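Long-range contacts in beta-glucoside kinase (Listeria monocytogenes, PDB 4HTL), which phosphorylates cellobiose with ATP to give cellobiose-6'-phosphate, and may also regulate transcription of the operon for cellobiose uptake: residues C109-E114 / D124-L129; G224-L229 / H259-F264; L232-D237 / G265-I270; H240-G245 / I270-T275. All coordinates share one frame; numbering follows the deposited sequence.

Contact 1: C109-E114 / D124-L129; sequences CALLAE and DDFLCL
A buried, largely apolar helix-on-sheet contact brings Leu111 of helix 106-117 against Phe126 and Cys128 of strand 126-131, within the actin-like ATPase fold to which the ROK sugar kinases belong. The two short segments approach to 9.0 Å between axes and cross at 128°, with no hydrogen bond between them. Leu111 does most of the touching. Its CG stands anti to the backbone N (chi1 -177°), which carries the fork of the side chain over to the strand. There CG lies 3.7 Å from Phe126 CE2 and 3.8 Å from Cys128 SG. Of the two methyl groups, CD2 rests on the ring, 3.8 Å from Phe126 CZ, while CD1 reaches Cys128 SG at 3.9 Å and also borders the ring. A branched leucine suits this place because it meets two neighbours at once. Phe126 and Cys128, two residues apart, project from the same face of the strand, the long ring reaching out to the helix and the compact thiol letting the Leu111 backbone come close. Glu114, one turn further along the helix, adds only its aliphatic root, with CB 4.3 Å from Phe126 CE2. Its carboxylate turns away, and there OE1 is hydrogen-bonded to Thr275 OG1 and Lys119 N, two partners that satisfy this buried oxygen. The Phe126 ring also meets Phe140 and Phe242 on the two flanking strands, 135-141 and 240-244. Helix 106-117 packs in turn on helix 280-293, while the far face of strand 126-131 is covered by helix 212-236 through Leu127.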
loop_
_atom_site.group_PDB
_atom_site.type_symbol
_atom_site.label_atom_id
_atom_site.label_comp_id
_atom_site.label_asym_id
_atom_site.label_seq_id
_atom_site.Cartn_x
_atom_site.Cartn_y
_atom_site.Cartn_z
ATOM N N CYS A 109 -13.909 2.944 9.739
ATOM C CA CYS A 109 -14.466 3.078 11.085
ATOM C C CYS A 109 -13.942 1.962 12.011
ATOM O O CYS A 109 -13.539 2.222 13.134
ATOM C CB CYS A 109 -15.993 3.073 11.048
ATOM S SG CYS A 109 -16.700 4.610 10.460
ATOM N N ALA A 110 -13.859 0.740 11.524
ATOM C CA ALA A 110 -13.384 -0.345 12.360
ATOM C C ALA A 110 -11.925 -0.115 12.709
ATOM O O ALA A 110 -11.510 -0.432 13.830
ATOM C CB ALA A 110 -13.563 -1.721 11.697
ATOM N N LEU A 111 -11.147 0.456 11.788
ATOM C CA LEU A 111 -9.769 0.776 12.127
ATOM C C LEU A 111 -9.733 1.872 13.216
ATOM O O LEU A 111 -8.952 1.804 14.133
ATOM C CB LEU A 111 -9.003 1.226 10.910
ATOM C CG LEU A 111 -7.512 1.524 11.142
ATOM C CD1 LEU A 111 -6.684 1.204 9.902
ATOM C CD2 LEU A 111 -7.317 3.002 11.554
ATOM N N LEU A 112 -10.572 2.880 13.060
ATOM C CA LEU A 112 -10.633 3.965 14.028
ATOM C C LEU A 112 -11.002 3.468 15.423
ATOM O O LEU A 112 -10.480 3.992 16.403
ATOM C CB LEU A 112 -11.562 5.072 13.544
ATOM C CG LEU A 112 -11.094 5.907 12.326
ATOM C CD1 LEU A 112 -12.217 6.851 11.870
ATOM C CD2 LEU A 112 -9.755 6.623 12.501
ATOM N N ALA A 113 -11.858 2.449 15.509
ATOM C CA ALA A 113 -12.167 1.823 16.794
ATOM C C ALA A 113 -10.883 1.223 17.407
ATOM O O ALA A 113 -10.611 1.367 18.631
ATOM C CB ALA A 113 -13.290 0.806 16.687
ATOM N N GLU A 114 -10.105 0.557 16.564
ATOM C CA GLU A 114 -8.826 -0.006 17.000
ATOM C C GLU A 114 -7.848 1.068 17.538
ATOM O O GLU A 114 -7.175 0.862 18.574
ATOM C CB GLU A 114 -8.185 -0.846 15.861
ATOM C CG GLU A 114 -7.295 -1.984 16.370
ATOM C CD GLU A 114 -8.061 -3.032 17.123
ATOM O OE1 GLU A 114 -7.827 -3.209 18.336
ATOM O OE2 GLU A 114 -8.904 -3.647 16.474
ATOM N N ASP A 124 1.491 4.581 15.027
ATOM C CA ASP A 124 1.387 5.461 13.845
ATOM C C ASP A 124 1.308 4.747 12.495
ATOM O O ASP A 124 0.919 5.366 11.519
ATOM C CB ASP A 124 2.570 6.401 13.814
ATOM C CG ASP A 124 2.468 7.513 14.848
ATOM O OD1 ASP A 124 1.396 7.811 15.428
ATOM O OD2 ASP A 124 3.505 8.096 15.075
ATOM N N ASP A 125 1.632 3.465 12.440
ATOM C CA ASP A 125 1.651 2.751 11.164
ATOM C C ASP A 125 1.150 1.335 11.403
ATOM O O ASP A 125 1.877 0.494 11.932
ATOM C CB ASP A 125 3.085 2.698 10.589
ATOM C CG ASP A 125 3.598 4.043 10.167
ATOM O OD1 ASP A 125 4.269 4.698 11.019
ATOM O OD2 ASP A 125 3.237 4.490 9.044
ATOM N N PHE A 126 -0.152 1.129 11.175
ATOM C CA PHE A 126 -0.733 -0.204 11.277
ATOM C C PHE A 126 -1.830 -0.371 10.249
ATOM O O PHE A 126 -2.326 0.604 9.695
ATOM C CB PHE A 126 -1.258 -0.499 12.677
ATOM C CG PHE A 126 -2.510 0.238 13.089
ATOM C CD1 PHE A 126 -2.438 1.529 13.660
ATOM C CD2 PHE A 126 -3.739 -0.353 12.995
ATOM C CE1 PHE A 126 -3.556 2.151 14.103
ATOM C CE2 PHE A 126 -4.871 0.276 13.418
ATOM C CZ PHE A 126 -4.776 1.540 14.013
ATOM N N LEU A 127 -2.117 -1.627 9.942
ATOM C CA LEU A 127 -3.178 -1.974 9.044
ATOM C C LEU A 127 -4.217 -2.850 9.760
ATOM O O LEU A 127 -3.914 -3.568 10.695
ATOM C CB LEU A 127 -2.663 -2.736 7.840
ATOM C CG LEU A 127 -1.436 -2.175 7.101
ATOM C CD1 LEU A 127 -0.955 -3.132 6.002
ATOM C CD2 LEU A 127 -1.813 -0.792 6.503
ATOM N N CYS A 128 -5.431 -2.779 9.247
ATOM C CA CYS A 128 -6.489 -3.727 9.594
ATOM C C CYS A 128 -6.914 -4.528 8.343
ATOM O O CYS A 128 -7.286 -3.973 7.292
ATOM C CB CYS A 128 -7.648 -3.020 10.137
ATOM S SG CYS A 128 -7.356 -2.226 11.737
ATOM N N LEU A 129 -6.917 -5.829 8.502
ATOM C CA LEU A 129 -7.286 -6.765 7.430
ATOM C C LEU A 129 -8.481 -7.579 7.969
ATOM O O LEU A 129 -8.401 -8.189 9.028
ATOM C CB LEU A 129 -6.108 -7.647 7.113
ATOM C CG LEU A 129 -6.362 -8.868 6.200
ATOM C CD1 LEU A 129 -6.820 -8.445 4.798
ATOM C CD2 LEU A 129 -5.135 -9.779 6.175
#

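Contact 2: G224-L229 / H259-F264; sequences GICTGL and HHMESF
Cys226, midway along helix 212-236, faces Met261, His260 and Phe264 at the end of helix 253-261 and the turn that follows. The first group of interactions is apolar packing around the sulfur and selenium atoms. Met261 is present as selenomethionine, and its chain bends at both chi2 (-63°) and chi3, curling the SE atom back against the facing helix. SE thus comes to 3.4 Å from Cys226 SG, a tight approach, and to 3.6 Å from Cys226 CB. One turn on, Leu229 reaches the same atom from another direction, its CD1 lying 4.2 Å from SE. A flexible, unbranched residue suits this spot, since it can fold its end to fit between a cysteine and a leucine.

The second group is aromatic. Cys226 CB sits over one face of the Phe264 ring as a CH-pi contact, 4.0 Å from the centroid and only 21° off the ring normal; its SG stands oblique to the same ring. His260 was modelled in two conformers, so the approach of Cys226 SG to its ring edge, and the hydrogen bond from NE2 to Thr223 OG1, are tentative. Phe264 also packs on Pro164 of the second subunit, placing this joint beside the dimer interface.

Selenium here stands in for the methionine sulfur. With no hydrogen bond passing between the two segments, the natural chemistry is that of a thioether and a thiol against carbon and an aromatic ring, so dispersion and close fit, rather than directed bonds, hold helix 212-236 to the end of the facing segment.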
loop_
_atom_site.group_PDB
_atom_site.type_symbol
_atom_site.label_atom_id
_atom_site.label_comp_id
_atom_site.label_asym_id
_atom_site.label_seq_id
_atom_site.Cartn_x
_atom_site.Cartn_y
_atom_site.Cartn_z
ATOM N N GLY A 224 -2.876 -17.908 0.381
ATOM C CA GLY A 224 -3.405 -16.702 -0.132
ATOM C C GLY A 224 -3.308 -15.583 0.878
ATOM O O GLY A 224 -2.945 -14.464 0.540
ATOM N N ILE A 225 -3.647 -15.867 2.141
ATOM C CA ILE A 225 -3.521 -14.837 3.182
ATOM C C ILE A 225 -2.043 -14.369 3.329
ATOM O O ILE A 225 -1.763 -13.157 3.386
ATOM C CB ILE A 225 -4.052 -15.282 4.538
ATOM C CG1 ILE A 225 -5.558 -15.555 4.432
ATOM C CG2 ILE A 225 -3.807 -14.193 5.611
ATOM C CD1 ILE A 225 -6.159 -16.286 5.626
ATOM N N CYS A 226 -1.125 -15.339 3.340
ATOM C CA CYS A 226 0.298 -15.032 3.422
ATOM C C CYS A 226 0.775 -14.168 2.226
ATOM O O CYS A 226 1.635 -13.324 2.410
ATOM C CB CYS A 226 1.127 -16.301 3.509
ATOM S SG CYS A 226 0.997 -17.115 5.115
ATOM N N THR A 227 0.214 -14.416 1.024
ATOM C CA THR A 227 0.546 -13.659 -0.165
ATOM C C THR A 227 0.150 -12.191 0.072
ATOM O O THR A 227 0.939 -11.288 -0.169
ATOM C CB THR A 227 -0.131 -14.259 -1.404
ATOM O OG1 THR A 227 0.295 -15.630 -1.534
ATOM C CG2 THR A 227 0.162 -13.469 -2.683
ATOM N N GLY A 228 -1.078 -11.969 0.540
ATOM C CA GLY A 228 -1.520 -10.639 0.828
ATOM C C GLY A 228 -0.752 -9.985 1.959
ATOM O O GLY A 228 -0.409 -8.808 1.855
ATOM N N LEU A 229 -0.476 -10.720 3.026
ATOM C CA LEU A 229 0.280 -10.157 4.171
ATOM C C LEU A 229 1.686 -9.721 3.733
ATOM O O LEU A 229 2.131 -8.640 4.081
ATOM C CB LEU A 229 0.395 -11.133 5.307
ATOM C CG LEU A 229 -0.826 -11.401 6.212
ATOM C CD1 LEU A 229 -0.442 -12.532 7.201
ATOM C CD2 LEU A 229 -1.331 -10.118 6.913
ATOM N N HIS A 259 2.632 -19.807 11.671
ATOM C CA HIS A 259 3.298 -21.043 11.239
ATOM C C HIS A 259 3.521 -21.010 9.726
ATOM O O HIS A 259 4.642 -21.149 9.198
ATOM C CB HIS A 259 2.454 -22.236 11.681
ATOM C CG HIS A 259 3.040 -23.569 11.346
ATOM N ND1 HIS A 259 4.029 -24.159 12.088
ATOM C CD2 HIS A 259 2.696 -24.472 10.358
ATOM C CE1 HIS A 259 4.275 -25.378 11.569
ATOM N NE2 HIS A 259 3.460 -25.572 10.527
ATOM N N HIS A 260 2.451 -20.765 8.997
ATOM C CA HIS A 260 2.528 -20.688 7.535
ATOM C C HIS A 260 3.482 -19.614 7.049
ATOM O O HIS A 260 4.203 -19.781 6.042
ATOM C CB HIS A 260 1.127 -20.462 6.977
ATOM C CG HIS A 260 0.873 -21.153 5.690
ATOM N ND1 HIS A 260 0.544 -22.485 5.616
ATOM C CD2 HIS A 260 0.865 -20.667 4.393
ATOM C CE1 HIS A 260 0.359 -22.816 4.328
ATOM N NE2 HIS A 260 0.551 -21.706 3.574
HETATM N N MSE A 261 3.488 -18.476 7.754
HETATM C CA MSE A 261 4.373 -17.361 7.452
HETATM C C MSE A 261 5.850 -17.639 7.651
HETATM O O MSE A 261 6.689 -16.900 7.154
HETATM C CB MSE A 261 3.984 -16.104 8.260
HETATM C CG MSE A 261 2.804 -15.342 7.746
HETATM SE SE MSE A 261 2.992 -14.558 5.988
HETATM C CE MSE A 261 4.311 -13.141 6.256
ATOM N N GLU A 262 6.198 -18.766 8.235
ATOM C CA GLU A 262 7.617 -19.132 8.357
ATOM C C GLU A 262 8.280 -19.311 6.987
ATOM O O GLU A 262 9.498 -19.137 6.854
ATOM C CB GLU A 262 7.769 -20.388 9.238
ATOM C CG GLU A 262 7.371 -20.091 10.684
ATOM C CD GLU A 262 7.658 -21.205 11.661
ATOM O OE1 GLU A 262 8.194 -22.220 11.263
ATOM O OE2 GLU A 262 7.297 -21.061 12.858
ATOM N N SER A 263 7.459 -19.583 5.954
ATOM C CA SER A 263 7.966 -19.739 4.591
ATOM C C SER A 263 8.088 -18.391 3.856
ATOM O O SER A 263 8.602 -18.351 2.728
ATOM C CB SER A 263 7.091 -20.657 3.799
ATOM O OG SER A 263 7.033 -21.970 4.320
ATOM N N PHE A 264 7.649 -17.308 4.510
ATOM C CA PHE A 264 7.499 -15.988 3.869
ATOM C C PHE A 264 8.285 -14.922 4.569
ATOM O O PHE A 264 9.072 -14.182 3.917
ATOM C CB PHE A 264 6.008 -15.611 3.722
ATOM C CG PHE A 264 5.271 -16.526 2.797
ATOM C CD1 PHE A 264 5.208 -16.248 1.456
ATOM C CD2 PHE A 264 4.619 -17.669 3.270
ATOM C CE1 PHE A 264 4.553 -17.094 0.582
ATOM C CE2 PHE A 264 3.966 -18.507 2.396
ATOM C CZ PHE A 264 3.936 -18.224 1.051
#

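Contact 3: L232-D237 / G265-I270; sequences LIYLFD and GLRDTI
Arg267 leaves its backbone with CG anti to N, runs on extended, then bends at chi3 (55°), a kink that swings the guanidinium between the Tyr234 ring and the carboxylate of Asp237, just beyond the end of helix 212-236. Against Tyr234 it makes a cation-pi contact: CZ lies 4.5 Å from the ring centroid, over one face but toward the rim, with the two planes 52° apart. On the Asp237 side, NH2 is 3.3 Å from OD1. That oxygen lies well out of the guanidinium plane and no N-H points at it, so this salt bridge is one of charge alone. Asp237 OD1 is also bridged to Arg152 of the second subunit, and its OD2 takes the backbone N-H of Arg150 there; such company would probably keep the buried carboxylate ionised.

The arginine is presented by a type I' beta turn from Leu266 to Thr269, whose central residues, Arg267 and Asp268, both have positive phi. Leu266 O is gripped twice, by Thr269 N and by Thr269 OG1 at 2.8 Å, the hydroxyl approaching almost straight on. The same OG1 rests 3.5 Å from Ile233 CG1, and Ile233 CG2 comes equally near Arg267 NH2, so the branched isoleucine packs against both the turn and the arginine. Two waters bridge the segments. One donates to Tyr234 O and accepts from Arg267 NH1 at 2.8 Å, lying at the edge of the guanidinium and in its plane. The other accepts from Tyr234 OH at 2.7 Å and donates to Gly265 O at 2.8 Å.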
loop_
_atom_site.group_PDB
_atom_site.type_symbol
_atom_site.label_atom_id
_atom_site.label_comp_id
_atom_site.label_asym_id
_atom_site.label_seq_id
_atom_site.Cartn_x
_atom_site.Cartn_y
_atom_site.Cartn_z
ATOM N N LEU A 232 1.460 -6.512 1.800
ATOM C CA LEU A 232 1.179 -5.397 2.701
ATOM C C LEU A 232 2.381 -4.976 3.548
ATOM O O LEU A 232 2.600 -3.782 3.797
ATOM C CB LEU A 232 -0.008 -5.731 3.616
ATOM C CG LEU A 232 -1.388 -5.846 2.985
ATOM C CD1 LEU A 232 -2.402 -6.422 3.956
ATOM C CD2 LEU A 232 -1.885 -4.597 2.258
ATOM N N ILE A 233 3.100 -5.960 4.050
ATOM C CA ILE A 233 4.269 -5.745 4.900
ATOM C C ILE A 233 5.327 -4.934 4.141
ATOM O O ILE A 233 5.768 -3.902 4.610
ATOM C CB ILE A 233 4.835 -7.083 5.410
ATOM C CG1 ILE A 233 3.890 -7.634 6.490
ATOM C CG2 ILE A 233 6.280 -6.947 5.932
ATOM C CD1 ILE A 233 4.112 -9.092 6.793
ATOM N N TYR A 234 5.605 -5.347 2.913
ATOM C CA TYR A 234 6.653 -4.682 2.112
ATOM C C TYR A 234 6.201 -3.296 1.615
ATOM O O TYR A 234 6.983 -2.374 1.523
ATOM C CB TYR A 234 7.149 -5.619 0.982
ATOM C CG TYR A 234 8.105 -6.647 1.578
ATOM C CD1 TYR A 234 7.684 -7.884 1.974
ATOM C CD2 TYR A 234 9.438 -6.364 1.708
ATOM C CE1 TYR A 234 8.557 -8.791 2.542
ATOM C CE2 TYR A 234 10.312 -7.231 2.291
ATOM C CZ TYR A 234 9.879 -8.477 2.674
ATOM O OH TYR A 234 10.727 -9.359 3.308
ATOM N N LEU A 235 4.914 -3.150 1.303
ATOM C CA LEU A 235 4.434 -1.910 0.808
ATOM C C LEU A 235 4.354 -0.834 1.910
ATOM O O LEU A 235 4.857 0.276 1.732
ATOM C CB LEU A 235 3.091 -2.063 0.094
ATOM C CG LEU A 235 3.068 -2.882 -1.227
ATOM C CD1 LEU A 235 1.651 -2.997 -1.789
ATOM C CD2 LEU A 235 4.009 -2.270 -2.177
ATOM N N PHE A 236 3.667 -1.149 3.012
ATOM C CA PHE A 236 3.346 -0.168 4.004
ATOM C C PHE A 236 4.335 -0.121 5.179
ATOM O O PHE A 236 4.380 0.877 5.917
ATOM C CB PHE A 236 1.939 -0.475 4.605
ATOM C CG PHE A 236 0.800 -0.211 3.644
ATOM C CD1 PHE A 236 0.342 1.085 3.449
ATOM C CD2 PHE A 236 0.293 -1.221 2.870
ATOM C CE1 PHE A 236 -0.677 1.360 2.535
ATOM C CE2 PHE A 236 -0.753 -0.963 1.969
ATOM C CZ PHE A 236 -1.206 0.335 1.765
ATOM N N ASP A 237 5.034 -1.209 5.421
ATOM C CA ASP A 237 5.923 -1.333 6.591
ATOM C C ASP A 237 5.183 -0.946 7.864
ATOM O O ASP A 237 5.646 -0.124 8.651
ATOM C CB ASP A 237 7.216 -0.522 6.375
ATOM C CG ASP A 237 8.210 -0.611 7.549
ATOM O OD1 ASP A 237 8.324 -1.694 8.175
ATOM O OD2 ASP A 237 8.840 0.432 7.887
ATOM N N GLY A 265 8.057 -14.842 5.867
ATOM C CA GLY A 265 8.775 -13.974 6.758
ATOM C C GLY A 265 7.964 -12.760 7.184
ATOM O O GLY A 265 7.708 -11.861 6.392
ATOM N N LEU A 266 7.543 -12.744 8.441
ATOM C CA LEU A 266 6.860 -11.580 8.980
ATOM C C LEU A 266 7.692 -10.302 9.004
ATOM O O LEU A 266 7.122 -9.217 9.080
ATOM C CB LEU A 266 6.279 -11.868 10.375
ATOM C CG LEU A 266 4.987 -12.706 10.384
ATOM C CD1 LEU A 266 4.747 -13.311 11.753
ATOM C CD2 LEU A 266 3.795 -11.865 9.882
ATOM N N ARG A 267 9.025 -10.418 9.038
ATOM C CA ARG A 267 9.909 -9.271 8.913
ATOM C C ARG A 267 9.586 -8.196 9.914
ATOM O O ARG A 267 9.349 -7.024 9.565
ATOM C CB ARG A 267 9.936 -8.754 7.493
ATOM C CG ARG A 267 11.173 -7.914 7.263
ATOM C CD ARG A 267 11.009 -6.813 6.246
ATOM N NE ARG A 267 9.904 -5.928 6.525
ATOM C CZ ARG A 267 9.548 -4.925 5.734
ATOM N NH1 ARG A 267 10.291 -4.641 4.662
ATOM N NH2 ARG A 267 8.474 -4.203 6.029
ATOM N N ASP A 268 9.520 -8.645 11.169
ATOM C CA ASP A 268 9.248 -7.824 12.357
ATOM C C ASP A 268 7.767 -7.416 12.601
ATOM O O ASP A 268 7.447 -6.766 13.625
ATOM C CB ASP A 268 10.163 -6.614 12.409
ATOM C CG ASP A 268 11.632 -6.985 12.228
ATOM O OD1 ASP A 268 12.170 -7.737 13.084
ATOM O OD2 ASP A 268 12.216 -6.563 11.190
ATOM N N THR A 269 6.899 -7.688 11.645
ATOM C CA THR A 269 5.511 -7.290 11.750
ATOM C C THR A 269 4.813 -8.151 12.756
ATOM O O THR A 269 4.963 -9.375 12.727
ATOM C CB THR A 269 4.816 -7.433 10.397
ATOM O OG1 THR A 269 5.640 -6.880 9.368
ATOM C CG2 THR A 269 3.439 -6.757 10.373
ATOM N N ILE A 270 4.040 -7.506 13.621
ATOM C CA ILE A 270 3.198 -8.211 14.583
ATOM C C ILE A 270 1.814 -8.416 13.969
ATOM O O ILE A 270 1.231 -7.493 13.458
ATOM C CB ILE A 270 3.090 -7.429 15.891
ATOM C CG1 ILE A 270 4.459 -7.442 16.604
ATOM C CG2 ILE A 270 2.000 -8.010 16.827
ATOM C CD1 ILE A 270 4.559 -6.389 17.692
HETATM O O HOH W 1 8.847 -2.475 3.516
HETATM O O HOH W 2 9.731 -11.508 4.561
#

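Contact 4: H240-G245 / I270-T275; sequences HIFIGG and IIETAT
Strands 240-244 and 270-273 are the two parallel strands of a beta-alpha-beta unit whose connection contains helix 253-261, and the second of them forms one border of the sheet within this chain. Ile241 N donates to Ile270 O at 2.8 Å and Ile243 N to Glu272 O at 2.8 Å, while the return bond from Glu272 N to Ile241 O is weak, at 3.3 Å. Ala274 N closes the series by donating to Ile243 O at 2.9 Å. Ile241 and Ile271 share the face that turns to helix 212-236, where bulky aliphatic groups fit a buried layer. His240, Ile270, Phe242 and Glu272 share the other. There Ile270 CB lies over one face of the His240 ring, 4.1 Å from its centroid, and Glu272 OE2 sits in the plane of that ring at its edge, 3.6 Å from CD2. Glu272 places CG between its backbone N and carbonyl carbon (chi1 60°), which sets CG 3.6 Å from Phe242 CD1 at the ring's edge; beyond it, OE1 makes a salt bridge with Lys119. Side-chain-free Gly244 leaves room for the Ala274 methyl, whose CB lies 4.1 Å from Gly244 CA.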
loop_
_atom_site.group_PDB
_atom_site.type_symbol
_atom_site.label_atom_id
_atom_site.label_comp_id
_atom_site.label_asym_id
_atom_site.label_seq_id
_atom_site.Cartn_x
_atom_site.Cartn_y
_atom_site.Cartn_z
ATOM N N HIS A 240 2.189 -3.372 12.951
ATOM C CA HIS A 240 1.126 -4.308 13.359
ATOM C C HIS A 240 0.116 -4.437 12.238
ATOM O O HIS A 240 -0.219 -3.445 11.577
ATOM C CB HIS A 240 0.352 -3.816 14.585
ATOM C CG HIS A 240 1.156 -3.762 15.839
ATOM N ND1 HIS A 240 2.187 -2.894 16.006
ATOM C CD2 HIS A 240 1.050 -4.478 17.015
ATOM C CE1 HIS A 240 2.705 -3.058 17.226
ATOM N NE2 HIS A 240 2.019 -4.041 17.844
ATOM N N ILE A 241 -0.358 -5.652 12.014
ATOM C CA ILE A 241 -1.542 -5.892 11.194
ATOM C C ILE A 241 -2.544 -6.626 12.052
ATOM O O ILE A 241 -2.287 -7.741 12.529
ATOM C CB ILE A 241 -1.239 -6.707 9.917
ATOM C CG1 ILE A 241 -0.158 -5.974 9.062
ATOM C CG2 ILE A 241 -2.519 -6.965 9.083
ATOM C CD1 ILE A 241 0.280 -6.744 7.833
ATOM N N PHE A 242 -3.682 -5.988 12.234
ATOM C CA PHE A 242 -4.768 -6.554 13.027
ATOM C C PHE A 242 -5.749 -7.259 12.122
ATOM O O PHE A 242 -6.301 -6.648 11.182
ATOM C CB PHE A 242 -5.464 -5.481 13.856
ATOM C CG PHE A 242 -4.531 -4.752 14.810
ATOM C CD1 PHE A 242 -3.870 -5.437 15.798
ATOM C CD2 PHE A 242 -4.247 -3.395 14.655
ATOM C CE1 PHE A 242 -2.977 -4.813 16.637
ATOM C CE2 PHE A 242 -3.383 -2.763 15.514
ATOM C CZ PHE A 242 -2.738 -3.459 16.484
ATOM N N ILE A 243 -6.001 -8.535 12.414
ATOM C CA ILE A 243 -6.828 -9.334 11.531
ATOM C C ILE A 243 -8.127 -9.694 12.226
ATOM O O ILE A 243 -8.121 -10.108 13.388
ATOM C CB ILE A 243 -6.122 -10.622 11.057
ATOM C CG1 ILE A 243 -4.694 -10.331 10.491
ATOM C CG2 ILE A 243 -7.033 -11.306 9.990
ATOM C CD1 ILE A 243 -3.854 -11.555 10.066
ATOM N N GLY A 244 -9.243 -9.422 11.528
ATOM C CA GLY A 244 -10.560 -9.643 12.051
ATOM C C GLY A 244 -11.485 -10.254 11.013
ATOM O O GLY A 244 -11.051 -10.688 9.950
ATOM N N GLY A 245 -12.773 -10.312 11.352
ATOM C CA GLY A 245 -13.791 -10.858 10.477
ATOM C C GLY A 245 -14.152 -12.295 10.839
ATOM O O GLY A 245 -13.717 -12.837 11.859
ATOM N N ILE A 270 4.040 -7.506 13.621
ATOM C CA ILE A 270 3.198 -8.211 14.583
ATOM C C ILE A 270 1.814 -8.416 13.969
ATOM O O ILE A 270 1.231 -7.493 13.458
ATOM C CB ILE A 270 3.090 -7.429 15.891
ATOM C CG1 ILE A 270 4.459 -7.442 16.604
ATOM C CG2 ILE A 270 2.000 -8.010 16.827
ATOM C CD1 ILE A 270 4.559 -6.389 17.692
ATOM N N ILE A 271 1.372 -9.674 13.938
ATOM C CA ILE A 271 0.007 -10.021 13.546
ATOM C C ILE A 271 -0.763 -10.504 14.763
ATOM O O ILE A 271 -0.292 -11.343 15.511
ATOM C CB ILE A 271 -0.104 -10.990 12.305
ATOM C CG1 ILE A 271 0.474 -12.362 12.584
ATOM C CG2 ILE A 271 0.552 -10.356 11.060
ATOM C CD1 ILE A 271 0.171 -13.427 11.499
ATOM N N GLU A 272 -1.976 -9.993 14.923
ATOM C CA GLU A 272 -2.836 -10.378 16.037
ATOM C C GLU A 272 -4.267 -10.008 15.700
ATOM O O GLU A 272 -4.524 -9.327 14.714
ATOM C CB GLU A 272 -2.384 -9.744 17.375
ATOM C CG GLU A 272 -2.373 -8.268 17.399
ATOM C CD GLU A 272 -1.801 -7.765 18.730
ATOM O OE1 GLU A 272 -2.308 -8.201 19.763
ATOM O OE2 GLU A 272 -0.839 -6.954 18.724
ATOM N N THR A 273 -5.209 -10.510 16.484
ATOM C CA THR A 273 -6.590 -10.220 16.211
ATOM C C THR A 273 -7.001 -8.776 16.495
ATOM O O THR A 273 -6.484 -8.126 17.396
ATOM C CB THR A 273 -7.537 -11.147 16.986
ATOM O OG1 THR A 273 -7.250 -11.060 18.395
ATOM C CG2 THR A 273 -7.418 -12.613 16.447
ATOM N N ALA A 274 -7.948 -8.296 15.704
ATOM C CA ALA A 274 -8.606 -7.006 15.937
ATOM C C ALA A 274 -9.479 -7.149 17.184
ATOM O O ALA A 274 -9.864 -8.236 17.533
ATOM C CB ALA A 274 -9.493 -6.668 14.720
ATOM N N THR A 275 -9.810 -6.033 17.818
ATOM C CA THR A 275 -10.690 -6.011 18.974
ATOM C C THR A 275 -12.073 -5.417 18.618
ATOM O O THR A 275 -12.309 -4.848 17.545
ATOM C CB THR A 275 -10.063 -5.208 20.123
ATOM O OG1 THR A 275 -9.859 -3.853 19.722
ATOM C CG2 THR A 275 -8.723 -5.811 20.629
#

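Overall arrangement
Contacts 1 and 4 both reach one sheet, through neighbouring strands 126-131 and 240-244. Their centres are about 9 Å apart, and they join directly where Leu129 N meets Phe242 O at 2.9 Å, probably as a hydrogen bond. Contacts 2 and 3 share helix 212-236, with centres about 11 Å apart; Met261 CE lies 3.9 Å from Leu266 CD2 between them, and both touch the second subunit. Helix and sheet meet through Ile241, whose CD1 is 3.8 Å from Leu229 CD2, while contacts 3 and 4 have Ile270 in common. Contact 1 lies nearer the nucleotide site: the Leu111 side chain is about 12 Å from that of Asp10, inferred by similarity to bind ATP. Contacts 2 to 4 lie away from that site.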